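Local coordinates for protein porin (Rhodobacter capsulatus, PDB 2POR) that forms trimeric outer-membrane channels through which small hydrophilic solutes diffuse passively, up to an exclusion limit of about 0.6 kDa, at residues Met13-Asp17 / Asp18-Ser22; Ala78-Leu82 / Phe83-Tyr87; Ser238-Ala242 / Thr243-Gly247; Tyr269-Gly272 / Gly273-Ile277. All blocks are in the same frame, centred on the assembly; numbering follows the deposited sequence. Where two conformers were deposited one is given.

How the contacts relate
From the N terminus, contact 1 comes first: it closes the short turn between strands 2-14 and 19-34, where the barrel wall meets a second subunit. Contact 2 follows in the long segment between strands 68-73 and 118-125, at the end of helix 78-83. Contacts 3 and 4 close two tight turns late in the chain, joining strand 226-240 to 243-254 and 258-272 to 275-284. All four follow in series; none nests in or crosses another. In space they do meet: Tyr87 of contact 2 packs on Gly246 of contact 3, and Ala242 O of contact 3 probably accepts a hydrogen bond from Asp270 N of contact 4, at 2.8 Å.

Contact 1. Residues Met13-Asp17 / Asp18-Ser22; sequences MYNGD and DWNFS. With CA (calcium ion), chain D; C8E ((hydroxyethyloxy)tri(ethyloxy)octane), chain F.
Tyr14 runs its side chain across one face of the Trp19 indole. Its CB stands 3.5 Å from the centroid of the six-membered ring, almost exactly on the ring normal, a clear CH-pi contact. CG comes next, near Trp19 CE2, and CD1 reaches the five-membered ring, 3.4 Å from Trp19 NE1. CE1 has already moved on toward the turn, 3.7 Å from Asp18 N. The phenol is inclined by 48° to the indole, so the rings neither stack nor meet edge to face; CG anti to the backbone N (chi1 -178°) sends it out over its neighbour. The polyether part of a bound detergent covers the opposite indole face, its C13 3.5 Å from Trp19 CE2. This is the first beta hairpin of the 16-stranded porin barrel, with Tyr14 and Trp19 as a non-hydrogen-bonded pair beside the hydrogen-bonded pair Met13 and Asn20. Beyond them Asn15 organises the turn. Its OD1 accepts from Asp17 N in the carbonyl plane, an Asx turn, and also from Asp18 N at 2.8 Å, tilted out of that plane, while Asn15 N binds Asp18 O. A water ties Met13 O, Asp18 O and Asn20 ND2 together. Asn20 OD1 binds calcium at 2.2 Å, joined by the side chains of Asn116 and Asp136 and the carbonyl oxygens of Lys138 and Gly140 of the second subunit; Thr142 of that subunit engages Asn20 ND2.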
loop_
_atom_site.group_PDB
_atom_site.type_symbol
_atom_site.label_atom_id
_atom_site.label_comp_id
_atom_site.label_asym_id
_atom_site.label_seq_id
_atom_site.Cartn_x
_atom_site.Cartn_y
_atom_site.Cartn_z
ATOM N N MET A 13 -6.786 -23.841 -8.695
ATOM C CA MET A 13 -5.409 -24.258 -8.849
ATOM C C MET A 13 -5.272 -25.558 -8.031
ATOM O O MET A 13 -5.829 -25.651 -6.933
ATOM C CB MET A 13 -4.491 -23.141 -8.308
ATOM C CG MET A 13 -2.994 -23.507 -8.302
ATOM S SD MET A 13 -2.473 -24.554 -6.904
ATOM C CE MET A 13 -2.857 -23.392 -5.627
ATOM N N TYR A 14 -4.536 -26.535 -8.512
ATOM C CA TYR A 14 -4.378 -27.845 -7.890
ATOM C C TYR A 14 -2.957 -27.881 -7.393
ATOM O O TYR A 14 -2.047 -27.799 -8.224
ATOM C CB TYR A 14 -4.560 -28.904 -8.921
ATOM C CG TYR A 14 -4.466 -30.296 -8.351
ATOM C CD1 TYR A 14 -5.531 -30.755 -7.594
ATOM C CD2 TYR A 14 -3.364 -31.080 -8.644
ATOM C CE1 TYR A 14 -5.511 -32.046 -7.119
ATOM C CE2 TYR A 14 -3.337 -32.376 -8.169
ATOM C CZ TYR A 14 -4.413 -32.840 -7.417
ATOM O OH TYR A 14 -4.394 -34.144 -6.942
ATOM N N ASN A 15 -2.720 -28.060 -6.084
ATOM C CA ASN A 15 -1.360 -27.975 -5.527
ATOM C C ASN A 15 -0.576 -29.292 -5.505
ATOM O O ASN A 15 0.539 -29.399 -4.981
ATOM C CB ASN A 15 -1.411 -27.404 -4.082
ATOM C CG ASN A 15 -2.219 -28.261 -3.113
ATOM O OD1 ASN A 15 -2.507 -29.427 -3.393
ATOM N ND2 ASN A 15 -2.749 -27.749 -2.015
ATOM N N GLY A 16 -1.119 -30.324 -6.121
ATOM C CA GLY A 16 -0.469 -31.616 -6.091
ATOM C C GLY A 16 -1.401 -32.577 -5.395
ATOM O O GLY A 16 -1.406 -33.763 -5.721
ATOM N N ASP A 17 -2.254 -32.086 -4.483
ATOM C CA ASP A 17 -3.190 -32.922 -3.709
ATOM C C ASP A 17 -4.630 -32.403 -3.664
ATOM O O ASP A 17 -5.614 -33.154 -3.740
ATOM C CB ASP A 17 -2.645 -33.077 -2.239
ATOM C CG ASP A 17 -1.204 -33.646 -2.089
ATOM O OD1 ASP A 17 -0.967 -34.820 -2.425
ATOM O OD2 ASP A 17 -0.313 -32.896 -1.656
ATOM N N ASP A 18 -4.790 -31.079 -3.586
ATOM C CA ASP A 18 -6.109 -30.484 -3.512
ATOM C C ASP A 18 -6.222 -29.262 -4.422
ATOM O O ASP A 18 -5.211 -28.643 -4.774
ATOM C CB ASP A 18 -6.422 -29.994 -2.117
ATOM C CG ASP A 18 -6.583 -31.190 -1.219
ATOM O OD1 ASP A 18 -7.620 -31.840 -1.278
ATOM O OD2 ASP A 18 -5.641 -31.473 -0.493
ATOM N N TRP A 19 -7.474 -28.977 -4.762
ATOM C CA TRP A 19 -7.871 -27.796 -5.515
ATOM C C TRP A 19 -8.127 -26.655 -4.531
ATOM O O TRP A 19 -8.610 -26.900 -3.420
ATOM C CB TRP A 19 -9.164 -28.061 -6.314
ATOM C CG TRP A 19 -8.906 -28.942 -7.519
ATOM C CD1 TRP A 19 -9.139 -30.289 -7.472
ATOM C CD2 TRP A 19 -8.393 -28.532 -8.725
ATOM N NE1 TRP A 19 -8.765 -30.734 -8.651
ATOM C CE2 TRP A 19 -8.316 -29.728 -9.418
ATOM C CE3 TRP A 19 -7.989 -27.347 -9.315
ATOM C CZ2 TRP A 19 -7.835 -29.761 -10.706
ATOM C CZ3 TRP A 19 -7.504 -27.379 -10.608
ATOM C CH2 TRP A 19 -7.432 -28.576 -11.292
ATOM N N ASN A 20 -7.787 -25.414 -4.882
ATOM C CA ASN A 20 -8.118 -24.243 -4.101
ATOM C C ASN A 20 -8.549 -23.138 -5.056
ATOM O O ASN A 20 -8.050 -23.108 -6.190
ATOM C CB ASN A 20 -6.926 -23.700 -3.341
ATOM C CG ASN A 20 -6.766 -24.313 -1.950
ATOM O OD1 ASN A 20 -7.399 -23.867 -0.980
ATOM N ND2 ASN A 20 -5.838 -25.250 -1.904
ATOM N N PHE A 21 -9.399 -22.230 -4.603
ATOM C CA PHE A 21 -9.694 -20.997 -5.351
ATOM C C PHE A 21 -8.423 -20.141 -5.326
ATOM O O PHE A 21 -7.721 -20.110 -4.304
ATOM C CB PHE A 21 -10.836 -20.196 -4.691
ATOM C CG PHE A 21 -12.227 -20.831 -4.595
ATOM C CD1 PHE A 21 -12.632 -21.831 -5.466
ATOM C CD2 PHE A 21 -13.072 -20.369 -3.604
ATOM C CE1 PHE A 21 -13.892 -22.352 -5.312
ATOM C CE2 PHE A 21 -14.335 -20.905 -3.469
ATOM C CZ PHE A 21 -14.734 -21.894 -4.325
ATOM N N SER A 22 -8.051 -19.449 -6.411
ATOM C CA SER A 22 -6.878 -18.605 -6.444
ATOM C C SER A 22 -7.223 -17.376 -7.301
ATOM O O SER A 22 -7.629 -17.527 -8.451
ATOM C CB SER A 22 -5.745 -19.361 -7.048
ATOM O OG SER A 22 -4.557 -18.611 -6.888
HETATM CA CA CA D . -8.219 -22.103 0.014
HETATM C C1 C8E F . -3.319 -28.519 -20.813
HETATM C C2 C8E F . -4.158 -27.324 -20.318
HETATM C C3 C8E F . -5.342 -27.646 -19.393
HETATM C C4 C8E F . -5.026 -27.995 -17.932
HETATM C C5 C8E F . -6.366 -28.142 -17.224
HETATM C C6 C8E F . -6.262 -28.710 -15.822
HETATM C C7 C8E F . -7.592 -29.352 -15.387
HETATM C C8 C8E F . -8.613 -28.403 -14.741
HETATM O O9 C8E F . -10.022 -28.750 -14.729
HETATM C C10 C8E F . -10.587 -29.328 -13.526
HETATM C C11 C8E F . -11.449 -28.543 -12.518
HETATM O O12 C8E F . -12.222 -29.338 -11.600
HETATM C C13 C8E F . -11.734 -29.403 -10.244
HETATM C C14 C8E F . -12.640 -29.161 -9.012
HETATM O O15 C8E F . -13.065 -27.851 -8.572
HETATM C C16 C8E F . -12.695 -27.582 -7.209
HETATM C C17 C8E F . -13.352 -26.434 -6.459
HETATM O O18 C8E F . -12.982 -26.179 -5.106
HETATM C C19 C8E F . -14.147 -26.194 -4.279
HETATM C C20 C8E F . -14.387 -27.405 -3.382
HETATM O O21 C8E F . -15.646 -27.393 -2.710
HETATM O O HOH W 1 -4.345 -25.950 -4.417
HETATM O O HOH W 2 -7.491 -20.516 -1.556
#

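Contact 2. Residues Ala78-Leu82 / Phe83-Tyr87; sequences ASEAL and FGDLY. With CA (calcium ion), chain B.
Phe83 turns one face of its ring to the CB of Leu82, which stands 4.1 Å from the ring centroid and only slightly off its normal, a CH-pi contact between successive residues. Another part of the ring swings back along the helix: CD2 comes within 3.3 Å of Ser79 O, the same carbonyl that accepts from Phe83 N. One residue on, Gly84 N binds Glu80 O at 2.9 Å, the last turn of helix 78-83 before Gly84 takes a positive phi and the chain leaves. Beyond the helix, Ala153 and Ala155 of strand 148-158 pack against Leu82 and Phe83 respectively.

With CG of Glu80 anti to the backbone N (chi1 -170°) and the chain extended, its carboxylate grips a calcium ion with both oxygens, OE1 and OE2 each 2.5 Å from the metal. Asp85 serves the ion from the second shell. Its OD2 accepts a hydrogen bond from one calcium-bound water and its OD1 from another, while a further water, not on the metal and 2.8 Å from Glu80 OE2, bridges to Asp85 OD2. The two carboxylate planes are turned 58° apart, and Ile102 N donates to Asp85 OD1 to steady it. Asp108 completes the protein ligands of this largely hydrated calcium site, which lies on the long loop folded into the barrel, as in other porins where that loop narrows the channel.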
loop_
_atom_site.group_PDB
_atom_site.type_symbol
_atom_site.label_atom_id
_atom_site.label_comp_id
_atom_site.label_asym_id
_atom_site.label_seq_id
_atom_site.Cartn_x
_atom_site.Cartn_y
_atom_site.Cartn_z
ATOM N N ALA A 78 21.482 -7.980 -16.649
ATOM C CA ALA A 78 21.751 -7.857 -18.086
ATOM C C ALA A 78 21.319 -9.005 -18.957
ATOM O O ALA A 78 20.655 -8.788 -19.978
ATOM C CB ALA A 78 23.197 -7.660 -18.274
ATOM N N SER A 79 21.575 -10.270 -18.600
ATOM C CA SER A 79 21.133 -11.391 -19.397
ATOM C C SER A 79 19.629 -11.547 -19.444
ATOM O O SER A 79 19.069 -11.747 -20.528
ATOM C CB SER A 79 21.733 -12.699 -18.875
ATOM O OG SER A 79 23.138 -12.535 -18.765
ATOM N N GLU A 80 18.920 -11.470 -18.317
ATOM C CA GLU A 80 17.484 -11.609 -18.308
ATOM C C GLU A 80 16.867 -10.446 -19.110
ATOM O O GLU A 80 15.925 -10.729 -19.846
ATOM C CB GLU A 80 16.999 -11.565 -16.888
ATOM C CG GLU A 80 15.546 -11.961 -16.879
ATOM C CD GLU A 80 14.926 -12.310 -15.549
ATOM O OE1 GLU A 80 15.606 -12.410 -14.534
ATOM O OE2 GLU A 80 13.726 -12.565 -15.504
ATOM N N ALA A 81 17.406 -9.225 -18.988
ATOM C CA ALA A 81 16.958 -8.020 -19.704
ATOM C C ALA A 81 16.988 -8.305 -21.222
ATOM O O ALA A 81 16.040 -7.941 -21.929
ATOM C CB ALA A 81 17.879 -6.841 -19.399
ATOM N N LEU A 82 17.976 -9.021 -21.771
ATOM C CA LEU A 82 17.964 -9.351 -23.191
ATOM C C LEU A 82 17.279 -10.641 -23.561
ATOM O O LEU A 82 16.645 -10.655 -24.617
ATOM C CB LEU A 82 19.395 -9.391 -23.753
ATOM C CG LEU A 82 20.235 -8.142 -23.536
ATOM C CD1 LEU A 82 21.508 -8.206 -24.344
ATOM C CD2 LEU A 82 19.422 -6.933 -23.912
ATOM N N PHE A 83 17.267 -11.753 -22.789
ATOM C CA PHE A 83 16.725 -13.025 -23.289
ATOM C C PHE A 83 15.426 -13.467 -22.678
ATOM O O PHE A 83 14.787 -14.351 -23.251
ATOM C CB PHE A 83 17.767 -14.180 -23.127
ATOM C CG PHE A 83 19.163 -13.762 -23.611
ATOM C CD1 PHE A 83 19.340 -13.246 -24.892
ATOM C CD2 PHE A 83 20.251 -13.842 -22.756
ATOM C CE1 PHE A 83 20.584 -12.818 -25.278
ATOM C CE2 PHE A 83 21.489 -13.410 -23.153
ATOM C CZ PHE A 83 21.650 -12.894 -24.413
ATOM N N GLY A 84 14.991 -12.860 -21.551
ATOM C CA GLY A 84 13.725 -13.222 -20.936
ATOM C C GLY A 84 13.607 -14.666 -20.442
ATOM O O GLY A 84 14.596 -15.334 -20.125
ATOM N N ASP A 85 12.375 -15.148 -20.357
ATOM C CA ASP A 85 12.028 -16.454 -19.822
ATOM C C ASP A 85 11.413 -17.352 -20.862
ATOM O O ASP A 85 11.150 -16.915 -21.973
ATOM C CB ASP A 85 11.038 -16.294 -18.643
ATOM C CG ASP A 85 11.747 -15.683 -17.438
ATOM O OD1 ASP A 85 12.905 -15.995 -17.175
ATOM O OD2 ASP A 85 11.155 -14.836 -16.792
ATOM N N LEU A 86 11.140 -18.613 -20.538
ATOM C CA LEU A 86 10.539 -19.557 -21.455
ATOM C C LEU A 86 9.038 -19.338 -21.359
ATOM O O LEU A 86 8.565 -18.527 -20.534
ATOM C CB LEU A 86 10.940 -21.001 -21.065
ATOM C CG LEU A 86 12.423 -21.344 -21.034
ATOM C CD1 LEU A 86 12.483 -22.841 -20.782
ATOM C CD2 LEU A 86 13.174 -21.027 -22.339
ATOM N N TYR A 87 8.271 -20.026 -22.201
ATOM C CA TYR A 87 6.815 -19.889 -22.259
ATOM C C TYR A 87 6.150 -20.061 -20.886
ATOM O O TYR A 87 6.332 -21.077 -20.239
ATOM C CB TYR A 87 6.244 -20.931 -23.256
ATOM C CG TYR A 87 4.733 -20.820 -23.440
ATOM C CD1 TYR A 87 4.164 -19.723 -24.087
ATOM C CD2 TYR A 87 3.926 -21.814 -22.928
ATOM C CE1 TYR A 87 2.787 -19.642 -24.207
ATOM C CE2 TYR A 87 2.555 -21.734 -23.036
ATOM C CZ TYR A 87 2.009 -20.649 -23.671
ATOM O OH TYR A 87 0.641 -20.564 -23.722
HETATM CA CA CA B . 13.881 -13.864 -13.401
HETATM O O HOH W 3 11.888 -12.094 -17.622
HETATM O O HOH W 4 11.706 -14.207 -14.146
HETATM O O HOH W 5 14.212 -15.559 -14.896
HETATM O O HOH W 6 15.867 -14.661 -12.258
HETATM O O HOH W 7 12.962 -15.506 -11.951
#

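Contact 3. Residues Ser238-Ala242 / Thr243-Gly247; sequences STFGA and TTVGG
Ser238 and Val245 hold each other by two backbone hydrogen bonds, Ser238 N to Val245 O at 2.8 Å and Val245 N to Ser238 O at 3.0 Å. Nearer the turn Phe240 and Thr243 form the second such pair, and here the bonds differ. Phe240 N meets Thr243 O at 2.9 Å, but the return bond from Thr243 N to Phe240 O stretches to 3.3 Å, with the donor 57° out of the carbonyl plane. That longer bond closes a type II' turn, with Gly241 at the positive phi of its first corner.

Thr239 and Thr244 sit between these pairs as the non-hydrogen-bonded pair. Both hold the hydroxyl beside the backbone N, which brings Thr239 OG1 to 3.0 Å from Thr244 OG1. A water also lies against Thr244 OG1 and donates to Ala242 O, tying the side chain to the turn. Tyr87 of the infolded loop touches Thr244, placing this face toward the channel interior.

The other face carries Ser238, Phe240, Thr243 and Val245. Phe240 CE2 lies 3.9 Å from Val245 CG2, and Thr243 O sits over one face of the ring. A nearly eclipsed first torsion (chi1 3°), a strained position, lays the Phe240 ring over the partner strand. Ser238 OG binds Thr195 OG1 of the neighbouring strand. The inner face is polar, with paired hydroxyls and water, while the other is mixed, phenyl and valine beside the Ser238 and Thr243 hydroxyls, consistent with a strand end near the rim of a water-filled barrel.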
loop_
_atom_site.group_PDB
_atom_site.type_symbol
_atom_site.label_atom_id
_atom_site.label_comp_id
_atom_site.label_asym_id
_atom_site.label_seq_id
_atom_site.Cartn_x
_atom_site.Cartn_y
_atom_site.Cartn_z
ATOM N N SER A 238 2.834 -21.935 -30.047
ATOM C CA SER A 238 2.319 -21.587 -31.349
ATOM C C SER A 238 0.890 -21.158 -31.215
ATOM O O SER A 238 0.124 -21.704 -30.405
ATOM C CB SER A 238 2.378 -22.776 -32.286
ATOM O OG SER A 238 2.241 -22.309 -33.630
ATOM N N THR A 239 0.547 -20.181 -32.042
ATOM C CA THR A 239 -0.807 -19.657 -32.054
ATOM C C THR A 239 -1.581 -19.988 -33.323
ATOM O O THR A 239 -1.113 -19.724 -34.430
ATOM C CB THR A 239 -0.730 -18.152 -31.871
ATOM O OG1 THR A 239 -0.005 -17.888 -30.677
ATOM C CG2 THR A 239 -2.103 -17.538 -31.737
ATOM N N PHE A 240 -2.765 -20.550 -33.172
ATOM C CA PHE A 240 -3.699 -20.838 -34.259
ATOM C C PHE A 240 -5.058 -20.202 -33.918
ATOM O O PHE A 240 -5.887 -20.726 -33.145
ATOM C CB PHE A 240 -3.949 -22.349 -34.471
ATOM C CG PHE A 240 -3.265 -23.311 -33.509
ATOM C CD1 PHE A 240 -1.913 -23.596 -33.670
ATOM C CD2 PHE A 240 -4.004 -23.897 -32.496
ATOM C CE1 PHE A 240 -1.293 -24.478 -32.815
ATOM C CE2 PHE A 240 -3.373 -24.780 -31.646
ATOM C CZ PHE A 240 -2.026 -25.064 -31.808
ATOM N N GLY A 241 -5.280 -19.012 -34.467
ATOM C CA GLY A 241 -6.511 -18.304 -34.223
ATOM C C GLY A 241 -6.481 -17.627 -32.853
ATOM O O GLY A 241 -5.611 -16.801 -32.543
ATOM N N ALA A 242 -7.475 -17.985 -32.045
ATOM C CA ALA A 242 -7.575 -17.488 -30.682
ATOM C C ALA A 242 -6.789 -18.378 -29.697
ATOM O O ALA A 242 -6.658 -17.984 -28.539
ATOM C CB ALA A 242 -9.051 -17.464 -30.298
ATOM N N THR A 243 -6.260 -19.542 -30.105
ATOM C CA THR A 243 -5.607 -20.526 -29.260
ATOM C C THR A 243 -4.113 -20.507 -29.317
ATOM O O THR A 243 -3.544 -20.653 -30.398
ATOM C CB THR A 243 -6.044 -21.946 -29.634
ATOM O OG1 THR A 243 -7.465 -21.931 -29.646
ATOM C CG2 THR A 243 -5.606 -23.008 -28.643
ATOM N N THR A 244 -3.468 -20.326 -28.174
ATOM C CA THR A 244 -2.031 -20.529 -28.106
ATOM C C THR A 244 -1.839 -21.797 -27.275
ATOM O O THR A 244 -2.600 -22.060 -26.324
ATOM C CB THR A 244 -1.396 -19.371 -27.438
ATOM O OG1 THR A 244 -1.737 -18.251 -28.263
ATOM C CG2 THR A 244 0.106 -19.562 -27.228
ATOM N N VAL A 245 -0.883 -22.616 -27.705
ATOM C CA VAL A 245 -0.505 -23.872 -27.058
ATOM C C VAL A 245 1.008 -23.792 -26.949
ATOM O O VAL A 245 1.671 -23.250 -27.846
ATOM C CB VAL A 245 -0.921 -25.085 -27.912
ATOM C CG1 VAL A 245 -0.397 -26.392 -27.337
ATOM C CG2 VAL A 245 -2.434 -25.203 -27.866
ATOM N N GLY A 246 1.560 -24.232 -25.814
ATOM C CA GLY A 246 2.995 -24.177 -25.632
ATOM C C GLY A 246 3.497 -24.961 -24.423
ATOM O O GLY A 246 2.694 -25.399 -23.583
ATOM N N GLY A 247 4.814 -25.108 -24.311
ATOM C CA GLY A 247 5.376 -25.834 -23.201
ATOM C C GLY A 247 6.853 -25.600 -23.161
ATOM O O GLY A 247 7.390 -24.969 -24.073
HETATM O O HOH W 8 -4.326 -17.168 -27.578
#

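Contact 4. Residues Tyr269-Gly272 / Gly273-Ile277; sequences YDLG and GGASI. With C8E ((hydroxyethyloxy)tri(ethyloxy)octane), chain G.
Leu271 and Ile277 meet through their branch ends, Leu271 CD2 lying 4.0 Å from Ile277 CD1, the two side chains set aslant. The same Leu271 CD2 also lies in the plane of the Tyr269 ring, at its edge. Ile277 CD1 also meets a bound detergent, 3.8 Å from C16 in the polyether part of that molecule, consistent with a surface that faces outward from the barrel.

The backbone sets these groups in place. Tyr269 and Ile277 form a hydrogen-bonded pair, Tyr269 N to Ile277 O at 2.9 Å, with Asp270 and Ser276 as the non-hydrogen-bonded pair beside it. Leu271 N then binds Ala275 O at 2.9 Å, and because Leu271 and Gly272 both face Ala275 the hairpin carries a classic beta bulge. Asp270 braces the bulge: its OD1 accepts from Gly272 N at 2.8 Å, approached from above the carboxylate plane, which makes an Asx turn. A water donates to the same OD1 and accepts from Gly274 N, fastening the far side of the loop. The type I' turn from Gly272 to Ala275 is closed by a weak bond, Ala275 N to Gly272 O at 3.4 Å, and Gly272, Gly273 and Gly274 all have positive phi.

The hairpin joins strands 258-272 and 275-284. Ser276 hydrogen-bonds through its backbone to Lys298 of strand 292-300, the barrel's last, and Ala275 packs on Phe299 there. Leu271 also meets Thr35 of the second subunit, and Ala275 its Phe41, so this strand end borders the trimer interface, with strand 243-254 alongside strand 258-272.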
loop_
_atom_site.group_PDB
_atom_site.type_symbol
_atom_site.label_atom_id
_atom_site.label_comp_id
_atom_site.label_asym_id
_atom_site.label_seq_id
_atom_site.Cartn_x
_atom_site.Cartn_y
_atom_site.Cartn_z
ATOM N N TYR A 269 -6.879 -19.330 -24.547
ATOM C CA TYR A 269 -7.853 -19.027 -25.538
ATOM C C TYR A 269 -8.223 -17.573 -25.367
ATOM O O TYR A 269 -8.764 -17.168 -24.336
ATOM C CB TYR A 269 -9.017 -19.928 -25.297
ATOM C CG TYR A 269 -10.037 -19.704 -26.378
ATOM C CD1 TYR A 269 -9.870 -20.322 -27.601
ATOM C CD2 TYR A 269 -11.078 -18.832 -26.151
ATOM C CE1 TYR A 269 -10.765 -20.051 -28.619
ATOM C CE2 TYR A 269 -11.969 -18.554 -27.164
ATOM C CZ TYR A 269 -11.808 -19.166 -28.395
ATOM O OH TYR A 269 -12.707 -18.879 -29.412
ATOM N N ASP A 270 -8.004 -16.756 -26.371
ATOM C CA ASP A 270 -8.306 -15.346 -26.271
ATOM C C ASP A 270 -9.798 -15.059 -26.481
ATOM O O ASP A 270 -10.356 -15.426 -27.514
ATOM C CB ASP A 270 -7.424 -14.644 -27.309
ATOM C CG ASP A 270 -7.364 -13.123 -27.245
ATOM O OD1 ASP A 270 -8.162 -12.527 -26.531
ATOM O OD2 ASP A 270 -6.497 -12.526 -27.890
ATOM N N LEU A 271 -10.473 -14.413 -25.536
ATOM C CA LEU A 271 -11.876 -14.040 -25.647
ATOM C C LEU A 271 -12.010 -12.619 -26.213
ATOM O O LEU A 271 -13.113 -12.122 -26.384
ATOM C CB LEU A 271 -12.556 -14.039 -24.291
ATOM C CG LEU A 271 -12.588 -15.325 -23.463
ATOM C CD1 LEU A 271 -13.273 -15.082 -22.128
ATOM C CD2 LEU A 271 -13.316 -16.373 -24.221
ATOM N N GLY A 272 -10.918 -11.911 -26.393
ATOM C CA GLY A 272 -10.890 -10.549 -26.841
ATOM C C GLY A 272 -11.120 -9.553 -25.721
ATOM O O GLY A 272 -11.557 -9.910 -24.627
ATOM N N GLY A 273 -10.793 -8.276 -25.924
ATOM C CA GLY A 273 -11.152 -7.244 -24.981
ATOM C C GLY A 273 -10.219 -7.217 -23.766
ATOM O O GLY A 273 -10.392 -6.367 -22.904
ATOM N N GLY A 274 -9.190 -8.074 -23.716
ATOM C CA GLY A 274 -8.243 -8.152 -22.601
ATOM C C GLY A 274 -8.490 -9.400 -21.734
ATOM O O GLY A 274 -7.897 -9.486 -20.664
ATOM N N ALA A 275 -9.333 -10.353 -22.129
ATOM C CA ALA A 275 -9.642 -11.524 -21.338
ATOM C C ALA A 275 -9.260 -12.786 -22.079
ATOM O O ALA A 275 -9.353 -12.847 -23.309
ATOM C CB ALA A 275 -11.131 -11.579 -21.026
ATOM N N SER A 276 -8.769 -13.797 -21.361
ATOM C CA SER A 276 -8.423 -15.082 -21.931
ATOM C C SER A 276 -8.672 -16.194 -20.897
ATOM O O SER A 276 -8.686 -15.928 -19.685
ATOM C CB SER A 276 -6.949 -15.070 -22.394
ATOM O OG SER A 276 -6.028 -14.535 -21.456
ATOM N N ILE A 277 -8.979 -17.401 -21.346
ATOM C CA ILE A 277 -9.165 -18.564 -20.492
ATOM C C ILE A 277 -7.803 -19.225 -20.581
ATOM O O ILE A 277 -7.267 -19.383 -21.691
ATOM C CB ILE A 277 -10.272 -19.453 -21.070
ATOM C CG1 ILE A 277 -11.583 -18.743 -21.001
ATOM C CG2 ILE A 277 -10.395 -20.751 -20.271
ATOM C CD1 ILE A 277 -12.630 -19.516 -21.826
HETATM C C1 C8E G . -17.240 -25.069 -7.215
HETATM C C2 C8E G . -16.277 -24.769 -8.387
HETATM C C3 C8E G . -16.172 -23.270 -8.567
HETATM C C4 C8E G . -15.262 -22.914 -9.727
HETATM C C5 C8E G . -15.231 -21.397 -9.857
HETATM C C6 C8E G . -14.448 -20.944 -11.078
HETATM C C7 C8E G . -14.364 -19.432 -11.093
HETATM C C8 C8E G . -13.567 -18.883 -12.267
HETATM O O9 C8E G . -14.128 -18.887 -13.579
HETATM C C10 C8E G . -13.242 -19.403 -14.593
HETATM C C11 C8E G . -13.119 -20.906 -14.916
HETATM O O12 C8E G . -12.450 -21.311 -16.127
HETATM C C13 C8E G . -13.352 -21.692 -17.192
HETATM C C14 C8E G . -13.883 -20.717 -18.269
HETATM O O15 C8E G . -14.701 -19.582 -17.903
HETATM C C16 C8E G . -14.941 -18.649 -18.978
HETATM C C17 C8E G . -16.352 -18.215 -19.430
HETATM O O18 C8E G . -17.215 -19.069 -20.185
HETATM C C19 C8E G . -16.980 -18.936 -21.592
HETATM C C20 C8E G . -18.029 -18.271 -22.494
HETATM O O21 C8E G . -17.602 -18.136 -23.853
HETATM O O HOH W 9 -7.959 -10.131 -25.315
#